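Local coordinates for m3DLH protein (Halieaceae bacterium, PDB 7JKA) that is a dienelactone hydrolase family protein that probably hydrolyses ester or lactone bonds, with possible phosphotriesterase activity, at residues R59-A62 with R63-A66; G194-R198 with D199-W203; S238-A241 with M242-F246. All blocks are in the same frame, centred on the assembly; numbering follows the deposited sequence. Where two conformers were deposited one is given.

Contact 1: R59-A62 with R63-A66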
loop_
_atom_site.group_PDB
_atom_site.type_symbol
_atom_site.label_atom_id
_atom_site.label_comp_id
_atom_site.label_asym_id
_atom_site.label_seq_id
_atom_site.Cartn_x
_atom_site.Cartn_y
_atom_site.Cartn_z
ATOM N N ARG A 59 4.744 -0.107 10.309
ATOM C CA ARG A 59 4.283 -0.858 11.473
ATOM C C ARG A 59 3.185 -0.107 12.210
ATOM O O ARG A 59 2.200 -0.708 12.665
ATOM C CB ARG A 59 5.452 -1.139 12.420
ATOM C CG ARG A 59 6.572 -2.004 11.843
ATOM C CD ARG A 59 7.661 -2.203 12.907
ATOM N NE ARG A 59 8.694 -3.094 12.413
ATOM C CZ ARG A 59 9.881 -2.699 11.964
ATOM N NH1 ARG A 59 10.221 -1.413 11.982
ATOM N NH2 ARG A 59 10.738 -3.604 11.514
ATOM N N GLU A 60 3.352 1.207 12.364
ATOM C CA GLU A 60 2.347 1.999 13.058
ATOM C C GLU A 60 1.032 2.010 12.281
ATOM O O GLU A 60 -0.041 1.946 12.881
ATOM C CB GLU A 60 2.873 3.415 13.286
ATOM C CG GLU A 60 1.832 4.391 13.794
ATOM C CD GLU A 60 1.303 4.072 15.177
ATOM O OE1 GLU A 60 1.873 3.200 15.875
ATOM O OE2 GLU A 60 0.303 4.724 15.567
ATOM N N ARG A 61 1.083 2.051 10.946
ATOM C CA ARG A 61 -0.174 2.017 10.203
ATOM C C ARG A 61 -0.854 0.654 10.337
ATOM O O ARG A 61 -2.080 0.570 10.451
ATOM C CB ARG A 61 0.065 2.381 8.739
ATOM C CG ARG A 61 0.759 3.722 8.558
ATOM C CD ARG A 61 -0.041 4.800 9.252
ATOM N NE ARG A 61 0.468 6.183 9.165
ATOM C CZ ARG A 61 1.522 6.649 9.837
ATOM N NH1 ARG A 61 2.266 5.832 10.581
ATOM N NH2 ARG A 61 1.848 7.938 9.763
ATOM N N ALA A 62 -0.075 -0.430 10.344
ATOM C CA ALA A 62 -0.665 -1.751 10.581
ATOM C C ALA A 62 -1.276 -1.806 11.975
ATOM O O ALA A 62 -2.365 -2.355 12.166
ATOM C CB ALA A 62 0.402 -2.836 10.412
ATOM N N ARG A 63 -0.586 -1.242 12.960
ATOM C CA ARG A 63 -1.155 -1.184 14.302
ATOM C C ARG A 63 -2.481 -0.434 14.307
ATOM O O ARG A 63 -3.453 -0.891 14.910
ATOM C CB ARG A 63 -0.164 -0.530 15.258
ATOM C CG ARG A 63 -0.485 -0.722 16.721
ATOM C CD ARG A 63 0.353 0.220 17.569
ATOM N NE ARG A 63 -0.053 1.597 17.296
ATOM C CZ ARG A 63 -1.156 2.166 17.773
ATOM N NH1 ARG A 63 -1.964 1.490 18.584
ATOM N NH2 ARG A 63 -1.444 3.420 17.448
ATOM N N ARG A 64 -2.542 0.715 13.625
ATOM C CA ARG A 64 -3.780 1.491 13.595
ATOM C C ARG A 64 -4.904 0.703 12.935
ATOM O O ARG A 64 -6.052 0.747 13.390
ATOM C CB ARG A 64 -3.537 2.818 12.878
ATOM C CG ARG A 64 -2.552 3.727 13.603
ATOM C CD ARG A 64 -2.324 5.033 12.811
ATOM N NE ARG A 64 -1.275 5.819 13.448
ATOM C CZ ARG A 64 -0.802 6.964 12.968
ATOM N NH1 ARG A 64 -1.288 7.462 11.835
ATOM N NH2 ARG A 64 0.163 7.598 13.615
ATOM N N LEU A 65 -4.580 -0.070 11.890
ATOM C CA LEU A 65 -5.587 -0.903 11.237
ATOM C C LEU A 65 -6.103 -1.997 12.175
ATOM O O LEU A 65 -7.301 -2.301 12.189
ATOM C CB LEU A 65 -4.994 -1.514 9.967
ATOM C CG LEU A 65 -4.801 -0.483 8.836
ATOM C CD1 LEU A 65 -3.886 -1.108 7.819
ATOM C CD2 LEU A 65 -6.122 -0.090 8.178
ATOM N N ALA A 66 -5.213 -2.617 12.948
ATOM C CA ALA A 66 -5.665 -3.570 13.961
ATOM C C ALA A 66 -6.619 -2.904 14.949
ATOM O O ALA A 66 -7.586 -3.529 15.412
ATOM C CB ALA A 66 -4.460 -4.165 14.697
#
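The carboxylate of Glu60 takes two arginines from the next turn of the helix, Arg63 and Arg64. In the conformer described, Arg63 grips it side-on with two nitrogens. Arg63 NE gives a hydrogen bond to Glu60 OE1 at 2.9 Å, and its NH2 gives one to Glu60 OE2, also at 2.9 Å. OE1 is met from above the carboxylate plane, while OE2 is met on its syn side. Glu60 OE2 has a second donor, Arg64 NE at 2.9 Å, which comes to the anti side. Both donors reach OE2 from the same face. The Arg64 guanidinium stands nearly upright to the carboxylate, with planes 82° apart. Glu60 CG is anti to the backbone N (chi1 170°), and a bend at chi2 turns the acid toward both arginines.

Glu60 OE2 meets the Arg64 guanidinium at its edge; one face is taken by Arg61, which lies flat on it, with centres 3.9 Å apart and planes at 25°. Glu235 OE2 forms salt bridges with Arg61 NH2 and Arg64 NH1, which probably offsets the like charges of the stacked pair. The helix bonds continue through here, Arg64 N to Glu60 O at 2.9 Å among them. In that conformer this is a salt-bridge network on helix 56-67, the crossover helix of the beta-alpha-beta unit between strands 42-48 and 71-74 in the alpha/beta-hydrolase fold.

Contact 2: G194-R198 with D199-W203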
loop_
_atom_site.group_PDB
_atom_site.type_symbol
_atom_site.label_atom_id
_atom_site.label_comp_id
_atom_site.label_asym_id
_atom_site.label_seq_id
_atom_site.Cartn_x
_atom_site.Cartn_y
_atom_site.Cartn_z
ATOM N N GLY A 194 -7.128 7.139 -17.370
ATOM C CA GLY A 194 -7.618 6.627 -18.640
ATOM C C GLY A 194 -7.804 5.122 -18.638
ATOM O O GLY A 194 -8.764 4.609 -19.220
ATOM N N GLU A 195 -6.882 4.394 -17.993
ATOM C CA GLU A 195 -7.030 2.948 -17.837
ATOM C C GLU A 195 -8.296 2.618 -17.072
ATOM O O GLU A 195 -9.089 1.759 -17.480
ATOM C CB GLU A 195 -5.814 2.369 -17.101
ATOM C CG GLU A 195 -4.498 2.590 -17.808
ATOM C CD GLU A 195 -3.298 2.354 -16.930
ATOM O OE1 GLU A 195 -3.470 1.977 -15.745
ATOM O OE2 GLU A 195 -2.177 2.571 -17.422
ATOM N N TRP A 196 -8.507 3.316 -15.960
ATOM C CA TRP A 196 -9.620 2.986 -15.092
ATOM C C TRP A 196 -10.950 3.412 -15.707
ATOM O O TRP A 196 -11.959 2.735 -15.493
ATOM C CB TRP A 196 -9.394 3.626 -13.718
ATOM C CG TRP A 196 -8.115 3.117 -13.081
ATOM C CD1 TRP A 196 -7.421 1.973 -13.415
ATOM C CD2 TRP A 196 -7.372 3.744 -12.024
ATOM N NE1 TRP A 196 -6.302 1.861 -12.621
ATOM C CE2 TRP A 196 -6.250 2.924 -11.756
ATOM C CE3 TRP A 196 -7.554 4.922 -11.275
ATOM C CZ2 TRP A 196 -5.305 3.248 -10.779
ATOM C CZ3 TRP A 196 -6.631 5.238 -10.293
ATOM C CH2 TRP A 196 -5.525 4.396 -10.040
ATOM N N ARG A 197 -10.972 4.510 -16.484
ATOM C CA ARG A 197 -12.176 4.886 -17.225
ATOM C C ARG A 197 -12.497 3.844 -18.286
ATOM O O ARG A 197 -13.652 3.431 -18.439
ATOM C CB ARG A 197 -11.994 6.262 -17.872
ATOM C CG ARG A 197 -11.983 7.424 -16.880
ATOM C CD ARG A 197 -11.894 8.781 -17.579
ATOM N NE ARG A 197 -13.087 9.048 -18.370
ATOM C CZ ARG A 197 -13.384 10.228 -18.904
ATOM N NH1 ARG A 197 -12.566 11.258 -18.729
ATOM N NH2 ARG A 197 -14.498 10.379 -19.612
ATOM N N ARG A 198 -11.481 3.418 -19.036
ATOM C CA ARG A 198 -11.687 2.418 -20.080
ATOM C C ARG A 198 -12.299 1.142 -19.519
ATOM O O ARG A 198 -13.217 0.565 -20.116
ATOM C CB ARG A 198 -10.358 2.108 -20.756
ATOM C CG ARG A 198 -10.430 0.987 -21.792
ATOM C CD ARG A 198 -9.029 0.459 -22.063
ATOM N NE ARG A 198 -8.476 -0.181 -20.877
ATOM C CZ ARG A 198 -7.179 -0.248 -20.586
ATOM N NH1 ARG A 198 -6.796 -0.839 -19.477
ATOM N NH2 ARG A 198 -6.274 0.294 -21.389
ATOM N N ASP A 199 -11.800 0.679 -18.372
ATOM C CA ASP A 199 -12.219 -0.606 -17.844
ATOM C C ASP A 199 -13.365 -0.487 -16.857
ATOM O O ASP A 199 -13.771 -1.494 -16.271
ATOM C CB ASP A 199 -11.030 -1.310 -17.181
ATOM C CG ASP A 199 -9.911 -1.600 -18.170
ATOM O OD1 ASP A 199 -10.195 -1.666 -19.388
ATOM O OD2 ASP A 199 -8.758 -1.723 -17.716
ATOM N N ARG A 200 -13.895 0.719 -16.662
ATOM C CA ARG A 200 -15.000 0.935 -15.735
ATOM C C ARG A 200 -14.661 0.405 -14.343
ATOM O O ARG A 200 -15.496 -0.192 -13.662
ATOM C CB ARG A 200 -16.286 0.311 -16.275
ATOM C CG ARG A 200 -16.639 0.842 -17.650
ATOM C CD ARG A 200 -17.696 -0.006 -18.329
ATOM N NE ARG A 200 -18.352 0.716 -19.417
ATOM C CZ ARG A 200 -17.904 0.761 -20.668
ATOM N NH1 ARG A 200 -16.788 0.126 -21.001
ATOM N NH2 ARG A 200 -18.573 1.443 -21.590
ATOM N N VAL A 201 -13.414 0.632 -13.913
ATOM C CA VAL A 201 -13.049 0.365 -12.531
ATOM C C VAL A 201 -13.864 1.293 -11.644
ATOM O O VAL A 201 -14.165 2.429 -12.020
ATOM C CB VAL A 201 -11.540 0.599 -12.322
ATOM C CG1 VAL A 201 -11.122 0.424 -10.870
ATOM C CG2 VAL A 201 -10.717 -0.344 -13.209
ATOM N N ASP A 202 -14.232 0.809 -10.457
ATOM C CA ASP A 202 -14.782 1.680 -9.415
ATOM C C ASP A 202 -13.599 2.380 -8.772
ATOM O O ASP A 202 -12.996 1.860 -7.838
ATOM C CB ASP A 202 -15.551 0.878 -8.380
ATOM C CG ASP A 202 -16.160 1.750 -7.302
ATOM O OD1 ASP A 202 -15.864 2.966 -7.256
ATOM O OD2 ASP A 202 -16.938 1.202 -6.518
ATOM N N TRP A 203 -13.268 3.563 -9.280
ATOM C CA TRP A 203 -12.086 4.303 -8.885
ATOM C C TRP A 203 -12.468 5.696 -8.399
ATOM O O TRP A 203 -13.489 6.280 -8.812
ATOM C CB TRP A 203 -11.059 4.405 -10.042
ATOM C CG TRP A 203 -11.498 5.235 -11.232
ATOM C CD1 TRP A 203 -12.261 4.824 -12.280
ATOM C CD2 TRP A 203 -11.151 6.603 -11.496
ATOM N NE1 TRP A 203 -12.430 5.864 -13.184
ATOM C CE2 TRP A 203 -11.731 6.952 -12.732
ATOM C CE3 TRP A 203 -10.375 7.557 -10.814
ATOM C CZ2 TRP A 203 -11.620 8.243 -13.285
ATOM C CZ3 TRP A 203 -10.247 8.842 -11.379
ATOM C CH2 TRP A 203 -10.848 9.157 -12.607
#
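Glu195 meets the following loop through its backbone, where its O accepts Asp199 N at 3.1 Å. Its carboxylate turns elsewhere, to Arg143 and to the backbone N of Glu161. Trp196 carries most of the apolar contact. Its CB sits over one face of the Trp203 indole, 3.7 Å from the centroid of the five-membered ring, a CH-pi contact. The two indoles meet obliquely, with five-membered ring planes at 53°. Trp203 has chi1 67°, which places CG between its own backbone N and carbonyl carbon and brings the ring back against the helix. Val201 packs against the same methylene, with Trp196 CB and Val201 CB 4.0 Å apart.

The backbone here forms a Schellman motif. Arg200 has a positive phi of 55°, and the chain turns out of helix 186-198 toward strand 203-208, an edge strand of the alpha/beta-hydrolase sheet. Trp196 O accepts Val201 N at 3.0 Å, in the carbonyl plane. Arg197 O accepts Arg200 N, which lies above the carbonyl plane. Arg197 also lays its CG 3.7 Å from Trp203 CZ2.

Arg198 runs alongside Asp199 and grips it side-on. Its NE gives a bond to Asp199 OD1 at 2.7 Å, and its NH1 gives one to Asp199 OD2 at 2.8 Å. OD1 is met from above the carboxylate plane and OD2 on the syn side. Both oxygens lie near the guanidinium plane. Asp199 OD2 also accepts the backbone N of Gly167. Replacing Asp199 with an alanine would probably cost Arg198 both bonds of the grip, leaving its NE without its mate and Gly167 N without this acceptor. Arg198 NH2 has a further salt bridge, to Glu161.

Contact 3: S238-A241 with M242-F246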
loop_
_atom_site.group_PDB
_atom_site.type_symbol
_atom_site.label_atom_id
_atom_site.label_comp_id
_atom_site.label_asym_id
_atom_site.label_seq_id
_atom_site.Cartn_x
_atom_site.Cartn_y
_atom_site.Cartn_z
ATOM N N SER A 238 -7.302 11.671 4.595
ATOM C CA SER A 238 -7.108 10.505 3.748
ATOM C C SER A 238 -7.303 9.205 4.527
ATOM O O SER A 238 -7.843 8.243 3.980
ATOM C CB SER A 238 -5.720 10.541 3.101
ATOM O OG SER A 238 -4.673 10.565 4.057
ATOM N N TRP A 239 -6.904 9.159 5.806
ATOM C CA TRP A 239 -7.182 7.965 6.606
ATOM C C TRP A 239 -8.684 7.766 6.766
ATOM O O TRP A 239 -9.188 6.638 6.684
ATOM C CB TRP A 239 -6.516 8.098 7.969
ATOM C CG TRP A 239 -6.407 6.831 8.752
ATOM C CD1 TRP A 239 -7.110 6.507 9.881
ATOM C CD2 TRP A 239 -5.533 5.727 8.483
ATOM N NE1 TRP A 239 -6.731 5.257 10.318
ATOM C CE2 TRP A 239 -5.758 4.763 9.491
ATOM C CE3 TRP A 239 -4.573 5.458 7.501
ATOM C CZ2 TRP A 239 -5.060 3.542 9.543
ATOM C CZ3 TRP A 239 -3.876 4.251 7.555
ATOM C CH2 TRP A 239 -4.125 3.310 8.568
ATOM N N THR A 240 -9.420 8.856 6.986
ATOM C CA THR A 240 -10.871 8.750 7.073
ATOM C C THR A 240 -11.462 8.267 5.758
ATOM O O THR A 240 -12.383 7.444 5.747
ATOM C CB THR A 240 -11.462 10.109 7.455
ATOM O OG1 THR A 240 -11.065 10.413 8.797
ATOM C CG2 THR A 240 -12.999 10.110 7.385
ATOM N N ALA A 241 -10.961 8.788 4.629
ATOM C CA ALA A 241 -11.482 8.330 3.346
ATOM C C ALA A 241 -11.236 6.840 3.159
ATOM O O ALA A 241 -12.115 6.122 2.676
ATOM C CB ALA A 241 -10.864 9.145 2.206
ATOM N N MET A 242 -10.050 6.354 3.555
ATOM C CA MET A 242 -9.762 4.925 3.531
ATOM C C MET A 242 -10.744 4.154 4.398
ATOM O O MET A 242 -11.299 3.132 3.971
ATOM C CB MET A 242 -8.341 4.690 4.027
ATOM C CG MET A 242 -7.925 3.216 4.065
ATOM S SD MET A 242 -6.576 2.940 5.228
ATOM C CE MET A 242 -7.496 3.076 6.762
ATOM N N ARG A 243 -10.960 4.618 5.631
ATOM C CA ARG A 243 -11.893 3.937 6.526
ATOM C C ARG A 243 -13.302 3.904 5.947
ATOM O O ARG A 243 -13.993 2.888 6.059
ATOM C CB ARG A 243 -11.907 4.609 7.899
ATOM C CG ARG A 243 -10.661 4.409 8.731
ATOM C CD ARG A 243 -10.862 5.030 10.123
ATOM N NE ARG A 243 -11.933 4.349 10.858
ATOM C CZ ARG A 243 -12.384 4.708 12.061
ATOM N NH1 ARG A 243 -11.860 5.749 12.696
ATOM N NH2 ARG A 243 -13.350 4.011 12.637
ATOM N N ASN A 244 -13.752 5.004 5.329
ATOM C CA ASN A 244 -15.094 5.014 4.737
ATOM C C ASN A 244 -15.209 3.995 3.609
ATOM O O ASN A 244 -16.251 3.351 3.454
ATOM C CB ASN A 244 -15.458 6.400 4.194
ATOM C CG ASN A 244 -15.630 7.461 5.287
ATOM O OD1 ASN A 244 -15.914 7.166 6.441
ATOM N ND2 ASN A 244 -15.482 8.730 4.890
ATOM N N LEU A 245 -14.159 3.865 2.788
ATOM C CA LEU A 245 -14.171 2.882 1.703
ATOM C C LEU A 245 -14.176 1.467 2.257
ATOM O O LEU A 245 -14.959 0.617 1.814
ATOM C CB LEU A 245 -12.962 3.078 0.787
ATOM C CG LEU A 245 -12.908 2.135 -0.423
ATOM C CD1 LEU A 245 -14.150 2.290 -1.301
ATOM C CD2 LEU A 245 -11.652 2.398 -1.235
ATOM N N PHE A 246 -13.321 1.205 3.244
ATOM C CA PHE A 246 -13.294 -0.120 3.859
ATOM C C PHE A 246 -14.649 -0.470 4.468
ATOM O O PHE A 246 -15.130 -1.601 4.312
ATOM C CB PHE A 246 -12.203 -0.175 4.921
ATOM C CG PHE A 246 -10.796 -0.251 4.361
ATOM C CD1 PHE A 246 -10.555 -0.273 2.991
ATOM C CD2 PHE A 246 -9.715 -0.253 5.226
ATOM C CE1 PHE A 246 -9.247 -0.344 2.496
ATOM C CE2 PHE A 246 -8.402 -0.335 4.739
ATOM C CZ PHE A 246 -8.171 -0.376 3.390
#
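Helix 232-250, the C-terminal helix of this alpha/beta-hydrolase fold, carries a Met-aromatic contact between Trp239 and Met242, one turn apart. The two side chains run side by side and point the same way. Met242 reaches its methyl over the six-membered ring of Trp239. Met242 CE lies 3.5 Å from the centroid of the Trp239 six-membered ring and only 5° off the normal, a CH-pi contact. Met242 SD is over the same face, 4.0 Å from that Trp239 centroid. Met242 CG is anti to the backbone N and the chain runs on extended to SD; the bend at chi3 (74°) then turns CE over the ring. Leu65 of helix 56-67 touches Trp239 and Met242, and Val152 of strand 150-154 also packs on Met242.

The backbone bonds are regular: Met242 N to Ser238 O and Arg243 N to Trp239 O are both 2.9 Å. Ser238 OG bonds back to Thr234 O and Glu235 O, and Thr240 OG1 bonds to Ala236 O. Both hydroxyls thus find backbone acceptors one turn earlier in the helix. On the outer side Thr240 and Asn244 lie alongside each other, with Thr240 CG2 3.8 Å from Asn244 ND2.

In the fold
Contacts 1 and 3 belong together, with centres about 14 Å apart. They sit on neighbouring helices, 56-67 and 232-250, which touch through Leu65 against Trp239 and Met242, and Arg64 against Trp239. Glu235, on the second helix, also answers two arginines of contact 1. Contact 2 lies apart, its centre about 30 Å from that of contact 1 and on the opposite side of the chain's centre. It comes no nearer to contact 3 than about 6 Å between atoms. All three are partly buried, but contact 2 lies farthest out. Chemistry follows place: contact 1 is ionic, contact 3 mainly sulfur and methyl on indole, and contact 2 combines a helix end, a salt bridge and tryptophan packing.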